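Local coordinates for protein trigger factor (Thermotoga maritima, PDB 2NSA) that probably acts as a chaperone that keeps newly made proteins in an open conformation and as a peptidyl-prolyl isomerase, this piece being its C-terminal chaperone domain, at residues A[52-55]-A[56-60]; A[43-47]-A[48-52]; A[125-129]-A[130-134]; A[107-111]-A[112-116]. One frame throughout, in Å; residues are numbered along the deposited sequence.

Contact 1: residues A[52-55]-A[56-60]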
loop_
_atom_site.group_PDB
_atom_site.type_symbol
_atom_site.label_atom_id
_atom_site.label_comp_id
_atom_site.label_asym_id
_atom_site.label_seq_id
_atom_site.Cartn_x
_atom_site.Cartn_y
_atom_site.Cartn_z
ATOM N N ILE A 52 13.262 15.565 -4.370
ATOM C CA ILE A 52 13.588 15.529 -2.947
ATOM C C ILE A 52 13.206 14.186 -2.327
ATOM O O ILE A 52 13.967 13.630 -1.525
ATOM C CB ILE A 52 12.877 16.668 -2.179
ATOM C CG1 ILE A 52 13.401 18.026 -2.667
ATOM C CG2 ILE A 52 13.136 16.539 -0.683
ATOM C CD1 ILE A 52 12.614 19.206 -2.136
ATOM N N LEU A 53 12.039 13.661 -2.695
ATOM C CA LEU A 53 11.591 12.383 -2.148
ATOM C C LEU A 53 12.494 11.245 -2.618
ATOM O O LEU A 53 12.770 10.306 -1.868
ATOM C CB LEU A 53 10.134 12.107 -2.543
ATOM C CG LEU A 53 9.158 13.139 -1.970
ATOM C CD1 LEU A 53 7.735 12.756 -2.337
ATOM C CD2 LEU A 53 9.314 13.211 -0.455
ATOM N N VAL A 54 12.956 11.342 -3.859
ATOM C CA VAL A 54 13.847 10.329 -4.413
ATOM C C VAL A 54 15.153 10.341 -3.607
ATOM O O VAL A 54 15.675 9.287 -3.244
ATOM C CB VAL A 54 14.122 10.598 -5.916
ATOM C CG1 VAL A 54 15.272 9.719 -6.419
ATOM C CG2 VAL A 54 12.863 10.316 -6.724
ATOM N N ASN A 55 15.674 11.527 -3.300
ATOM C CA ASN A 55 16.917 11.605 -2.524
ATOM C C ASN A 55 16.771 10.982 -1.150
ATOM O O ASN A 55 17.658 10.267 -0.685
ATOM C CB ASN A 55 17.374 13.045 -2.312
ATOM C CG ASN A 55 17.687 13.749 -3.592
ATOM O OD1 ASN A 55 18.199 13.147 -4.536
ATOM N ND2 ASN A 55 17.400 15.044 -3.635
ATOM N N GLU A 56 15.657 11.270 -0.490
ATOM C CA GLU A 56 15.424 10.742 0.843
ATOM C C GLU A 56 15.308 9.225 0.847
ATOM O O GLU A 56 15.776 8.566 1.781
ATOM C CB GLU A 56 14.189 11.418 1.438
ATOM C CG GLU A 56 14.348 12.938 1.439
ATOM C CD GLU A 56 13.136 13.680 1.970
ATOM O OE1 GLU A 56 12.005 13.347 1.565
ATOM O OE2 GLU A 56 13.325 14.612 2.781
ATOM N N ALA A 57 14.714 8.668 -0.208
ATOM C CA ALA A 57 14.564 7.218 -0.333
ATOM C C ALA A 57 15.942 6.594 -0.526
ATOM O O ALA A 57 16.251 5.545 0.045
ATOM C CB ALA A 57 13.672 6.880 -1.519
ATOM N N ILE A 58 16.766 7.254 -1.335
ATOM C CA ILE A 58 18.114 6.770 -1.598
ATOM C C ILE A 58 18.967 6.881 -0.338
ATOM O O ILE A 58 19.745 5.979 -0.032
ATOM C CB ILE A 58 18.758 7.548 -2.758
ATOM C CG1 ILE A 58 18.142 7.084 -4.080
ATOM C CG2 ILE A 58 20.274 7.342 -2.757
ATOM C CD1 ILE A 58 18.571 7.892 -5.297
ATOM N N ASN A 59 18.820 7.977 0.398
ATOM C CA ASN A 59 19.595 8.136 1.623
ATOM C C ASN A 59 19.225 7.047 2.614
ATOM O O ASN A 59 20.076 6.567 3.366
ATOM C CB ASN A 59 19.367 9.511 2.251
ATOM C CG ASN A 59 20.142 10.599 1.548
ATOM O OD1 ASN A 59 21.285 10.393 1.142
ATOM N ND2 ASN A 59 19.534 11.770 1.412
ATOM N N ARG A 60 17.956 6.649 2.609
ATOM C CA ARG A 60 17.494 5.597 3.509
ATOM C C ARG A 60 18.114 4.270 3.086
ATOM O O ARG A 60 18.564 3.496 3.927
ATOM C CB ARG A 60 15.962 5.504 3.484
ATOM C CG ARG A 60 15.403 4.237 4.125
ATOM C CD ARG A 60 13.887 4.293 4.297
ATOM N NE ARG A 60 13.221 4.969 3.185
ATOM C CZ ARG A 60 12.767 6.218 3.239
ATOM N NH1 ARG A 60 12.902 6.927 4.351
ATOM N NH2 ARG A 60 12.182 6.762 2.179
#

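Contact 2: residues A[43-47]-A[48-52]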
loop_
_atom_site.group_PDB
_atom_site.type_symbol
_atom_site.label_atom_id
_atom_site.label_comp_id
_atom_site.label_asym_id
_atom_site.label_seq_id
_atom_site.Cartn_x
_atom_site.Cartn_y
_atom_site.Cartn_z
ATOM N N ILE A 43 -2.440 13.800 -9.565
ATOM C CA ILE A 43 -1.774 14.551 -8.506
ATOM C C ILE A 43 -1.009 15.705 -9.143
ATOM O O ILE A 43 -0.265 15.508 -10.104
ATOM C CB ILE A 43 -0.743 13.677 -7.747
ATOM C CG1 ILE A 43 -1.433 12.485 -7.080
ATOM C CG2 ILE A 43 -0.000 14.527 -6.720
ATOM C CD1 ILE A 43 -2.217 12.831 -5.833
ATOM N N GLU A 44 -1.194 16.904 -8.608
ATOM C CA GLU A 44 -0.493 18.074 -9.117
ATOM C C GLU A 44 0.615 18.432 -8.125
ATOM O O GLU A 44 0.389 19.163 -7.165
ATOM C CB GLU A 44 -1.476 19.238 -9.288
ATOM C CG GLU A 44 -2.326 19.542 -8.062
ATOM C CD GLU A 44 -3.459 20.516 -8.360
ATOM O OE1 GLU A 44 -3.324 21.322 -9.307
ATOM O OE2 GLU A 44 -4.483 20.477 -7.642
ATOM N N ILE A 45 1.810 17.900 -8.361
ATOM C CA ILE A 45 2.953 18.140 -7.484
ATOM C C ILE A 45 4.186 18.513 -8.314
ATOM O O ILE A 45 4.325 18.076 -9.457
ATOM C CB ILE A 45 3.238 16.880 -6.615
ATOM C CG1 ILE A 45 4.126 17.241 -5.430
ATOM C CG2 ILE A 45 3.892 15.793 -7.453
ATOM C CD1 ILE A 45 4.209 16.135 -4.389
ATOM N N SER A 46 5.077 19.318 -7.743
ATOM C CA SER A 46 6.271 19.751 -8.468
ATOM C C SER A 46 7.283 18.635 -8.673
ATOM O O SER A 46 7.378 17.704 -7.868
ATOM C CB SER A 46 6.956 20.912 -7.735
ATOM O OG SER A 46 7.678 20.462 -6.593
ATOM N N ASP A 47 8.034 18.729 -9.765
ATOM C CA ASP A 47 9.071 17.748 -10.034
ATOM C C ASP A 47 10.108 17.884 -8.927
ATOM O O ASP A 47 10.716 16.897 -8.506
ATOM C CB ASP A 47 9.738 18.002 -11.389
ATOM C CG ASP A 47 8.792 17.799 -12.556
ATOM O OD1 ASP A 47 7.944 16.882 -12.494
ATOM O OD2 ASP A 47 8.903 18.550 -13.553
ATOM N N ARG A 48 10.305 19.108 -8.440
ATOM C CA ARG A 48 11.278 19.325 -7.381
ATOM C C ARG A 48 10.923 18.503 -6.139
ATOM O O ARG A 48 11.799 17.887 -5.524
ATOM C CB ARG A 48 11.385 20.814 -7.020
ATOM C CG ARG A 48 12.424 21.120 -5.936
ATOM C CD ARG A 48 13.807 20.570 -6.279
ATOM N NE ARG A 48 14.704 20.622 -5.123
ATOM C CZ ARG A 48 15.724 19.791 -4.930
ATOM N NH1 ARG A 48 15.986 18.840 -5.817
ATOM N NH2 ARG A 48 16.467 19.899 -3.836
ATOM N N THR A 49 9.644 18.477 -5.772
ATOM C CA THR A 49 9.230 17.702 -4.603
ATOM C C THR A 49 9.595 16.233 -4.799
ATOM O O THR A 49 10.081 15.569 -3.875
ATOM C CB THR A 49 7.706 17.794 -4.370
ATOM O OG1 THR A 49 7.355 19.145 -4.051
ATOM C CG2 THR A 49 7.289 16.884 -3.218
ATOM N N LEU A 50 9.354 15.729 -6.003
ATOM C CA LEU A 50 9.668 14.339 -6.314
ATOM C C LEU A 50 11.180 14.095 -6.254
ATOM O O LEU A 50 11.618 13.054 -5.758
ATOM C CB LEU A 50 9.095 13.965 -7.685
ATOM C CG LEU A 50 7.557 14.040 -7.727
ATOM C CD1 LEU A 50 7.042 13.707 -9.125
ATOM C CD2 LEU A 50 6.969 13.073 -6.712
ATOM N N GLU A 51 11.979 15.040 -6.749
ATOM C CA GLU A 51 13.434 14.878 -6.688
ATOM C C GLU A 51 13.857 14.743 -5.232
ATOM O O GLU A 51 14.701 13.917 -4.891
ATOM C CB GLU A 51 14.164 16.086 -7.286
ATOM C CG GLU A 51 13.909 16.301 -8.750
ATOM C CD GLU A 51 14.680 17.479 -9.307
ATOM O OE1 GLU A 51 14.993 18.416 -8.536
ATOM O OE2 GLU A 51 14.962 17.475 -10.525
ATOM N N ILE A 52 13.262 15.565 -4.370
ATOM C CA ILE A 52 13.588 15.529 -2.947
ATOM C C ILE A 52 13.206 14.186 -2.327
ATOM O O ILE A 52 13.967 13.630 -1.525
ATOM C CB ILE A 52 12.877 16.668 -2.179
ATOM C CG1 ILE A 52 13.401 18.026 -2.667
ATOM C CG2 ILE A 52 13.136 16.539 -0.683
ATOM C CD1 ILE A 52 12.614 19.206 -2.136
HETATM O O HOH W 1 5.379 20.418 -5.100
#

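Contact 3: residues A[125-129]-A[130-134]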
loop_
_atom_site.group_PDB
_atom_site.type_symbol
_atom_site.label_atom_id
_atom_site.label_comp_id
_atom_site.label_asym_id
_atom_site.label_seq_id
_atom_site.Cartn_x
_atom_site.Cartn_y
_atom_site.Cartn_z
ATOM N N TRP A 125 7.478 -9.102 16.213
ATOM C CA TRP A 125 8.364 -8.089 16.757
ATOM C C TRP A 125 9.266 -8.695 17.829
ATOM O O TRP A 125 10.283 -8.111 18.195
ATOM C CB TRP A 125 7.545 -6.934 17.347
ATOM C CG TRP A 125 6.872 -6.071 16.310
ATOM C CD1 TRP A 125 7.074 -6.098 14.957
ATOM C CD2 TRP A 125 5.941 -5.011 16.555
ATOM N NE1 TRP A 125 6.327 -5.117 14.345
ATOM C CE2 TRP A 125 5.623 -4.435 15.304
ATOM C CE3 TRP A 125 5.343 -4.488 17.714
ATOM C CZ2 TRP A 125 4.738 -3.362 15.179
ATOM C CZ3 TRP A 125 4.462 -3.419 17.589
ATOM C CH2 TRP A 125 4.168 -2.868 16.328
ATOM N N GLY A 126 8.887 -9.873 18.316
ATOM C CA GLY A 126 9.675 -10.542 19.334
ATOM C C GLY A 126 9.417 -9.991 20.722
ATOM O O GLY A 126 10.295 -10.025 21.585
ATOM N N ILE A 127 8.213 -9.473 20.939
ATOM C CA ILE A 127 7.847 -8.923 22.238
ATOM C C ILE A 127 6.462 -9.398 22.666
ATOM O O ILE A 127 5.715 -9.973 21.872
ATOM C CB ILE A 127 7.883 -7.372 22.231
ATOM C CG1 ILE A 127 6.898 -6.814 21.200
ATOM C CG2 ILE A 127 9.291 -6.893 21.918
ATOM C CD1 ILE A 127 6.815 -5.293 21.184
ATOM N N SER A 128 6.116 -9.159 23.925
ATOM C CA SER A 128 4.817 -9.585 24.424
ATOM C C SER A 128 3.703 -8.713 23.865
ATOM O O SER A 128 3.938 -7.576 23.450
ATOM C CB SER A 128 4.778 -9.507 25.950
ATOM O OG SER A 128 4.548 -8.177 26.372
ATOM N N PRO A 129 2.471 -9.242 23.842
ATOM C CA PRO A 129 1.321 -8.494 23.335
ATOM C C PRO A 129 1.134 -7.199 24.113
ATOM O O PRO A 129 0.798 -6.161 23.544
ATOM C CB PRO A 129 0.166 -9.465 23.548
ATOM C CG PRO A 129 0.815 -10.785 23.324
ATOM C CD PRO A 129 2.104 -10.647 24.099
ATOM N N ASP A 130 1.366 -7.259 25.419
ATOM C CA ASP A 130 1.206 -6.080 26.251
ATOM C C ASP A 130 2.261 -5.036 25.926
ATOM O O ASP A 130 1.989 -3.834 25.954
ATOM C CB ASP A 130 1.278 -6.454 27.730
ATOM C CG ASP A 130 0.830 -5.325 28.624
ATOM O OD1 ASP A 130 1.612 -4.369 28.809
ATOM O OD2 ASP A 130 -0.314 -5.377 29.124
ATOM N N ARG A 131 3.463 -5.506 25.608
ATOM C CA ARG A 131 4.578 -4.638 25.256
ATOM C C ARG A 131 4.254 -3.943 23.935
ATOM O O ARG A 131 4.484 -2.744 23.772
ATOM C CB ARG A 131 5.850 -5.469 25.095
ATOM C CG ARG A 131 7.112 -4.658 24.904
ATOM C CD ARG A 131 7.497 -3.995 26.203
ATOM N NE ARG A 131 8.737 -3.235 26.105
ATOM C CZ ARG A 131 9.313 -2.636 27.142
ATOM N NH1 ARG A 131 8.756 -2.718 28.342
ATOM N NH2 ARG A 131 10.438 -1.953 26.980
ATOM N N ALA A 132 3.718 -4.712 22.990
ATOM C CA ALA A 132 3.368 -4.168 21.685
ATOM C C ALA A 132 2.275 -3.112 21.800
ATOM O O ALA A 132 2.374 -2.044 21.197
ATOM C CB ALA A 132 2.921 -5.291 20.745
ATOM N N LYS A 133 1.230 -3.405 22.571
ATOM C CA LYS A 133 0.144 -2.447 22.739
ATOM C C LYS A 133 0.601 -1.164 23.431
ATOM O O LYS A 133 0.075 -0.085 23.158
ATOM C CB LYS A 133 -1.017 -3.086 23.505
ATOM C CG LYS A 133 -1.815 -4.064 22.652
ATOM C CD LYS A 133 -2.982 -4.668 23.407
ATOM C CE LYS A 133 -2.506 -5.605 24.498
ATOM N NZ LYS A 133 -3.653 -6.246 25.192
ATOM N N SER A 134 1.586 -1.281 24.318
ATOM C CA SER A 134 2.111 -0.117 25.027
ATOM C C SER A 134 2.940 0.754 24.092
ATOM O O SER A 134 2.894 1.983 24.171
ATOM C CB SER A 134 2.975 -0.554 26.214
ATOM O OG SER A 134 2.191 -1.204 27.193
#

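Contact 4: residues A[107-111]-A[112-116]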
loop_
_atom_site.group_PDB
_atom_site.type_symbol
_atom_site.label_atom_id
_atom_site.label_comp_id
_atom_site.label_asym_id
_atom_site.label_seq_id
_atom_site.Cartn_x
_atom_site.Cartn_y
_atom_site.Cartn_z
ATOM N N ILE A 107 -15.214 4.112 6.151
ATOM C CA ILE A 107 -14.314 3.197 6.841
ATOM C C ILE A 107 -13.342 3.973 7.727
ATOM O O ILE A 107 -12.826 5.022 7.329
ATOM C CB ILE A 107 -13.507 2.357 5.825
ATOM C CG1 ILE A 107 -14.464 1.638 4.870
ATOM C CG2 ILE A 107 -12.615 1.352 6.560
ATOM C CD1 ILE A 107 -15.513 0.791 5.578
ATOM N N SER A 108 -13.096 3.448 8.926
ATOM C CA SER A 108 -12.193 4.081 9.884
ATOM C C SER A 108 -11.512 3.003 10.728
ATOM O O SER A 108 -11.733 1.815 10.512
ATOM C CB SER A 108 -12.986 5.029 10.788
ATOM O OG SER A 108 -12.125 5.850 11.558
ATOM N N VAL A 109 -10.682 3.417 11.681
ATOM C CA VAL A 109 -9.993 2.473 12.560
ATOM C C VAL A 109 -10.112 2.936 14.011
ATOM O O VAL A 109 -9.861 4.101 14.310
ATOM C CB VAL A 109 -8.486 2.357 12.207
ATOM C CG1 VAL A 109 -7.806 1.356 13.138
ATOM C CG2 VAL A 109 -8.316 1.921 10.759
ATOM N N ASN A 110 -10.503 2.039 14.912
ATOM C CA ASN A 110 -10.617 2.419 16.321
ATOM C C ASN A 110 -9.488 1.824 17.164
ATOM O O ASN A 110 -8.661 1.066 16.660
ATOM C CB ASN A 110 -11.987 2.011 16.891
ATOM C CG ASN A 110 -12.271 0.530 16.741
ATOM O OD1 ASN A 110 -11.428 -0.306 17.046
ATOM N ND2 ASN A 110 -13.472 0.202 16.282
ATOM N N ASP A 111 -9.453 2.174 18.449
ATOM C CA ASP A 111 -8.407 1.687 19.346
ATOM C C ASP A 111 -8.465 0.184 19.537
ATOM O O ASP A 111 -7.442 -0.472 19.727
ATOM C CB ASP A 111 -8.507 2.376 20.709
ATOM C CG ASP A 111 -8.279 3.865 20.620
ATOM O OD1 ASP A 111 -7.356 4.275 19.884
ATOM O OD2 ASP A 111 -9.012 4.625 21.291
ATOM N N GLU A 112 -9.674 -0.356 19.486
ATOM C CA GLU A 112 -9.880 -1.783 19.646
ATOM C C GLU A 112 -9.153 -2.502 18.510
ATOM O O GLU A 112 -8.479 -3.512 18.722
ATOM C CB GLU A 112 -11.378 -2.081 19.606
ATOM C CG GLU A 112 -11.779 -3.403 20.217
ATOM C CD GLU A 112 -11.243 -4.583 19.446
ATOM O OE1 GLU A 112 -11.593 -4.717 18.252
ATOM O OE2 GLU A 112 -10.472 -5.374 20.033
ATOM N N GLU A 113 -9.283 -1.965 17.302
ATOM C CA GLU A 113 -8.636 -2.559 16.141
ATOM C C GLU A 113 -7.125 -2.396 16.210
ATOM O O GLU A 113 -6.385 -3.296 15.825
ATOM C CB GLU A 113 -9.175 -1.926 14.860
ATOM C CG GLU A 113 -10.629 -2.253 14.599
ATOM C CD GLU A 113 -11.159 -1.570 13.368
ATOM O OE1 GLU A 113 -11.292 -0.329 13.394
ATOM O OE2 GLU A 113 -11.435 -2.271 12.370
ATOM N N LEU A 114 -6.676 -1.244 16.698
ATOM C CA LEU A 114 -5.250 -0.981 16.834
ATOM C C LEU A 114 -4.662 -1.965 17.838
ATOM O O LEU A 114 -3.599 -2.542 17.617
ATOM C CB LEU A 114 -5.011 0.453 17.317
ATOM C CG LEU A 114 -5.253 1.589 16.320
ATOM C CD1 LEU A 114 -5.116 2.937 17.024
ATOM C CD2 LEU A 114 -4.239 1.483 15.183
ATOM N N GLU A 115 -5.368 -2.153 18.947
ATOM C CA GLU A 115 -4.919 -3.066 19.987
ATOM C C GLU A 115 -4.819 -4.498 19.477
ATOM O O GLU A 115 -3.837 -5.185 19.746
ATOM C CB GLU A 115 -5.871 -2.999 21.179
ATOM C CG GLU A 115 -5.679 -1.768 22.039
ATOM C CD GLU A 115 -6.802 -1.583 23.031
ATOM O OE1 GLU A 115 -7.291 -2.602 23.564
ATOM O OE2 GLU A 115 -7.190 -0.423 23.286
ATOM N N LYS A 116 -5.835 -4.946 18.745
ATOM C CA LYS A 116 -5.839 -6.301 18.195
ATOM C C LYS A 116 -4.676 -6.516 17.236
ATOM O O LYS A 116 -4.014 -7.556 17.263
ATOM C CB LYS A 116 -7.144 -6.586 17.445
ATOM C CG LYS A 116 -8.353 -6.866 18.322
ATOM C CD LYS A 116 -9.526 -7.331 17.459
ATOM C CE LYS A 116 -10.732 -7.740 18.290
ATOM N NZ LYS A 116 -11.844 -8.239 17.429
HETATM O O HOH W 2 -14.068 -2.987 16.749
#

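Contact 1: residues A[52-55]-A[56-60]
Ile-52 to Asn-55 meet Glu-56 to Asn-59 one turn later in a local i to i+4 contact within helix 47-64, where four successive backbone hydrogen bonds carry the turn. Their lengths vary little, from 3.1 Å between Glu-56 N and Ile-52 O to 2.8 Å between Asn-59 N and Asn-55 O, as expected of an undistorted alpha-helix.

On the exposed side Glu-56 folds back along the previous turn. With CG anti to its own carbonyl carbon (chi1 -56°), that atom comes 3.1 Å from Ile-52 O; the extended chain beyond (chi2 178°) carries the carboxylate on past Ile-52, the two side chains running alongside each other in the same direction. CG2 of Ile-52 lies 3.9 Å from Glu-56 CD. OE1 of Glu-56 reaches instead to the Leu-53 side chain, 3.4 Å from CD2, a contact of an oxygen with a methyl group.

On the side turned to helix 77-105, Val-54 and Ile-58 are buried, CG1 of Val-54 touching CD1 of Ile-58 at 3.9 Å. Arg-81 of that helix touches both side chains and donates from NH1 to Asn-55 OD1, while Leu-53 rests on Ile-88 and Ile-92. The pattern is that of an amphipathic helix packed on a neighbouring helix, with Val-54 and Ile-58 facing helix 77-105, Glu-56 and Asn-59 on the exposed side, and Asn-55 at the border.

Contact 2: residues A[43-47]-A[48-52]
Ile-45 and Leu-50 meet in a hydrophobic staple at the start of helix 47-64: Ser-46 is the N-cap, and the staple joins Ile-45, just before it, to Leu-50 in the first turn. CG2 of Ile-45 packs 4.1 Å from Leu-50 CG, the two side chains crossing at a slant, and Leu-50 also touches Lys-85 of helix 77-105. The other branch of Ile-45 serves Thr-49: CG1 is anti to the backbone N (chi1 -163°), which carries CD1 across the Thr-49 side chain at about a right angle. The resulting CD1 to Thr-49 CG2 distance, 3.4 Å, is tighter than ordinary van der Waals contact.

Asp-47 opens the helix itself, and much of its burial comes from its place next to Arg-48 in the chain. Its carbonyl O takes the N-H of Glu-51 at 2.9 Å, whereas the preceding bond, from Leu-50 N to Ser-46 O, is weak at 3.4 Å. Glu-51 CG also lies against that same Asp-47 O.

At the cap, Ser-46 OG lies 2.9 Å from Thr-49 OG1, and one water is hydrogen-bonded to both hydroxyls and accepts from Ser-46 N, tying the N-cap residue to the first turn.

Within the helix, the bend of Arg-48 at chi2 (54°) brings NH1 to Glu-51 OE1 in a salt bridge, met on the anti side and somewhat out of the carboxylate plane. The oxygen lies close to the guanidinium plane, which Ile-52 CG1 covers 3.6 Å above its centre.

Contact 3: residues A[125-129]-A[130-134]
Ile-127 touches Ala-132 across a short reversal, in which it alone separates Gly-126, the residue that ends one helix, from Ser-128, the residue that caps the next. Gly-126, with positive phi (80°), is the C-prime residue of a Schellman motif: Ile-127 N reaches back to Ala-122 O and Gly-126 N to Pro-123 O. Ser-128 is already the N-cap of helix 129-138.

The cap is a side-chain bond, Arg-131 N giving its hydrogen to Ser-128 OG at 3.0 Å. A chi1 of 80° puts OG between the backbone N and carbonyl carbon of Ser-128, turned to the first helical turn, where it also lies 3.3 Å from Arg-131 CB. Regular helix bonds begin at once, with Ala-132 N to Ser-128 O at 2.9 Å and Lys-133 N to Pro-129 O at 3.0 Å; Pro-129 sits in the first turn, where its lack of an N-H costs no helix bond.

Apolar contacts gather on Ala-132. CD1 of Ile-127 is 3.9 Å from its CB, the geometry of a hydrophobic staple, and also 3.8 Å from Arg-131 CG. Trp-125 CE3 comes to 4.0 Å from the same CB, approaching obliquely.

Helix 129-138 lies back against helix 111-125, where Ala-132 packs on Ala-122 and Lys-133 lies against Glu-115 and Ala-118, its NZ in a salt bridge with Glu-119.

Contact 4: residues A[107-111]-A[112-116]
Val-109 and Asn-110 run extended into the first turn of helix 111-125, where Leu-114 N bonds to Asn-110 O at 3.0 Å and Glu-115 N to Asp-111 O at 2.8 Å. The junction is a capping box, with Asn-110 and Glu-113 each using its side chain to bind the other's backbone N-H.

In one direction Glu-113 N donates to Asn-110 OD1 over 2.7 Å, nearly in line with the amide C=O (169° at the oxygen). The amide reaches this N-H because CG of Asn-110 stands between its backbone N and carbonyl carbon (chi1 57°). In the other, Asn-110 N donates to Glu-113 OE1 at 2.9 Å, which receives it on its anti lone pair. The two side chains cross at about a right angle, their flat groups 49° apart. The second oxygen, OE2, forms a salt bridge with Lys-154 of helix 140-160. That lysine also bonds to Ser-108 O and thus serves both the box carboxylate and the loop leading into it; its charge probably favours the anionic carboxylate.

Next to the box a hydrophobic staple joins Val-109, the residue before the cap, to Leu-114, with CG1 of Val-109 4.1 Å from Leu-114 CG. On the outer side a water accepts from Asn-110 ND2 at 3.3 Å and gives a weak bond to Glu-112 OE1 at 3.4 Å.

How the contacts relate
Contacts 1 and 2 share Ile-52, and their centres lie 13 Å apart, contact 2 at the start of helix 47-64 and contact 1 farther along it. Contacts 3 and 4 form a second pair, 16 Å between centres, at the two ends of helix 111-125; they touch where Lys-133 CG packs 3.7 Å from Glu-115 O. The pairs are well separated, contacts 1 and 3 being about 16 Å apart at their nearest atoms and contacts 2 and 4 about 19 Å. Isomerase activity belongs to the middle domain, so none of the four, all in the C-terminal domain, is part of that active site. The Leu-114 side chain of contact 4 lies about 6 Å from a sulfate, probably from the crystallisation liquor.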